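Local coordinates for Kiaa0380 (Homo sapiens, PDB 1HTJ), which probably couples heterotrimeric G protein signalling to Rho GTPases through its RGS-like domain, as part of a guanine nucleotide exchange factor, at residues A[39-44]-A[164-169]. The protein carries 3 engineered substitutions. Numbering follows the deposited sequence.
Sequences SRPAHL and LRERQV
Within the all-helical RGS-like domain, Arg40 at the N-cap position of helix 41-54 meets Glu166 from the first turns of helix 163-182, joining two helix starts that lie far apart in sequence. A salt bridge links them, with Arg40 NH2 placed 2.5 Å from Glu166 OE2, a short approach that at 2.2 Å resolution says little about its strength. The hydrogen bond within it is weak, bent to 116° at the N-H, and OE2 comes in obliquely to the guanidinium, whose plane is turned 64° from that of the carboxylate. Glu166 reaches across with its chain extended, CG lying anti to the backbone N (chi1 -173°). The arginine, in contrast, is bent at its second and third torsions, which folds its end back toward the carboxylate, while its side chain also touches Ile30 of helix 27-32. Pro41, in the first turn, sets its ring beside the same acid group, CD standing 3.8 Å from Glu166 CD. Deeper in, the helices come together at Ala42 and Val169, both buried, whose CA atoms are 5.6 Å apart. Leu156, touching Ala42, and Leu159, touching Val169, extend this apolar patch from loops. Here the methyl CB of Ala42 packs against CG1 of Val169 at 3.6 Å.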
loop_
_atom_site.group_PDB
_atom_site.type_symbol
_atom_site.label_atom_id
_atom_site.label_comp_id
_atom_site.label_asym_id
_atom_site.label_seq_id
_atom_site.Cartn_x
_atom_site.Cartn_y
_atom_site.Cartn_z
ATOM N N SER A 39 5.611 8.813 2.555
ATOM C CA SER A 39 5.477 9.869 3.543
ATOM C C SER A 39 4.373 10.878 3.256
ATOM O O SER A 39 4.075 11.719 4.105
ATOM C CB SER A 39 6.806 10.619 3.658
ATOM O OG SER A 39 7.876 9.702 3.805
ATOM N N ARG A 40 3.790 10.823 2.061
ATOM C CA ARG A 40 2.733 11.767 1.695
ATOM C C ARG A 40 1.421 11.018 1.487
ATOM O O ARG A 40 1.146 10.511 0.402
ATOM C CB ARG A 40 3.131 12.514 0.426
ATOM C CG ARG A 40 4.613 12.847 0.365
ATOM C CD ARG A 40 5.122 13.392 1.702
ATOM N NE ARG A 40 4.256 14.461 2.175
ATOM C CZ ARG A 40 4.087 15.603 1.519
ATOM N NH1 ARG A 40 4.738 15.805 0.379
ATOM N NH2 ARG A 40 3.252 16.530 1.977
ATOM N N PRO A 41 0.586 10.959 2.536
ATOM C CA PRO A 41 -0.716 10.284 2.566
ATOM C C PRO A 41 -1.701 10.646 1.456
ATOM O O PRO A 41 -2.330 9.765 0.874
ATOM C CB PRO A 41 -1.257 10.642 3.952
ATOM C CG PRO A 41 -0.010 10.842 4.759
ATOM C CD PRO A 41 0.840 11.641 3.815
ATOM N N ALA A 42 -1.843 11.934 1.177
ATOM C CA ALA A 42 -2.767 12.387 0.139
ATOM C C ALA A 42 -2.362 11.860 -1.236
ATOM O O ALA A 42 -3.196 11.338 -1.987
ATOM C CB ALA A 42 -2.826 13.915 0.120
ATOM N N HIS A 43 -1.079 12.011 -1.550
ATOM C CA HIS A 43 -0.517 11.577 -2.814
ATOM C C HIS A 43 -0.619 10.067 -2.951
ATOM O O HIS A 43 -1.011 9.544 -4.005
ATOM C CB HIS A 43 0.940 12.018 -2.898
ATOM C CG HIS A 43 1.107 13.501 -2.979
ATOM N ND1 HIS A 43 0.789 14.342 -1.933
ATOM C CD2 HIS A 43 1.476 14.302 -4.007
ATOM C CE1 HIS A 43 0.951 15.597 -2.316
ATOM N NE2 HIS A 43 1.366 15.601 -3.570
ATOM N N LEU A 44 -0.272 9.372 -1.871
ATOM C CA LEU A 44 -0.328 7.925 -1.844
ATOM C C LEU A 44 -1.763 7.506 -2.120
ATOM O O LEU A 44 -2.013 6.564 -2.860
ATOM C CB LEU A 44 0.114 7.406 -0.474
ATOM C CG LEU A 44 0.189 5.880 -0.348
ATOM C CD1 LEU A 44 1.291 5.351 -1.240
ATOM C CD2 LEU A 44 0.460 5.491 1.109
ATOM N N LEU A 164 -2.760 19.538 9.009
ATOM C CA LEU A 164 -4.195 19.366 9.203
ATOM C C LEU A 164 -4.868 19.215 7.847
ATOM O O LEU A 164 -5.802 18.425 7.673
ATOM C CB LEU A 164 -4.792 20.578 9.917
ATOM C CG LEU A 164 -6.312 20.539 10.078
ATOM C CD1 LEU A 164 -6.695 19.444 11.053
ATOM C CD2 LEU A 164 -6.810 21.882 10.563
ATOM N N ARG A 165 -4.382 19.996 6.891
ATOM C CA ARG A 165 -4.911 19.977 5.543
ATOM C C ARG A 165 -4.613 18.638 4.878
ATOM O O ARG A 165 -5.486 18.025 4.269
ATOM C CB ARG A 165 -4.277 21.101 4.728
ATOM C CG ARG A 165 -4.953 21.353 3.404
ATOM C CD ARG A 165 -6.379 21.813 3.627
ATOM N NE ARG A 165 -6.682 22.997 2.832
ATOM C CZ ARG A 165 -7.822 23.675 2.903
ATOM N NH1 ARG A 165 -8.775 23.285 3.739
ATOM N NH2 ARG A 165 -8.005 24.743 2.138
ATOM N N GLU A 166 -3.372 18.186 5.009
ATOM C CA GLU A 166 -2.964 16.941 4.397
ATOM C C GLU A 166 -3.738 15.751 4.923
ATOM O O GLU A 166 -3.997 14.798 4.185
ATOM C CB GLU A 166 -1.472 16.710 4.601
ATOM C CG GLU A 166 -0.961 15.512 3.832
ATOM C CD GLU A 166 0.543 15.468 3.759
ATOM O OE1 GLU A 166 1.182 15.459 4.828
ATOM O OE2 GLU A 166 1.084 15.442 2.637
ATOM N N ARG A 167 -4.097 15.794 6.199
ATOM C CA ARG A 167 -4.853 14.702 6.779
ATOM C C ARG A 167 -6.242 14.714 6.171
ATOM O O ARG A 167 -6.817 13.668 5.886
ATOM C CB ARG A 167 -4.939 14.844 8.302
ATOM C CG ARG A 167 -6.131 14.131 8.907
ATOM C CD ARG A 167 -5.803 13.454 10.232
ATOM N NE ARG A 167 -7.025 12.951 10.868
ATOM C CZ ARG A 167 -7.069 11.937 11.724
ATOM N NH1 ARG A 167 -5.954 11.302 12.063
ATOM N NH2 ARG A 167 -8.236 11.541 12.221
ATOM N N GLN A 168 -6.768 15.910 5.961
ATOM C CA GLN A 168 -8.094 16.057 5.390
ATOM C C GLN A 168 -8.165 15.606 3.935
ATOM O O GLN A 168 -9.143 14.990 3.525
ATOM C CB GLN A 168 -8.554 17.507 5.518
ATOM C CG GLN A 168 -8.887 17.895 6.947
ATOM C CD GLN A 168 -9.257 19.358 7.083
ATOM O OE1 GLN A 168 -8.451 20.244 6.767
ATOM N NE2 GLN A 168 -10.476 19.625 7.553
ATOM N N VAL A 169 -7.135 15.917 3.158
ATOM C CA VAL A 169 -7.110 15.517 1.760
ATOM C C VAL A 169 -6.912 14.004 1.675
ATOM O O VAL A 169 -7.576 13.330 0.889
ATOM C CB VAL A 169 -5.969 16.214 0.985
ATOM C CG1 VAL A 169 -5.881 15.648 -0.434
ATOM C CG2 VAL A 169 -6.214 17.723 0.937
#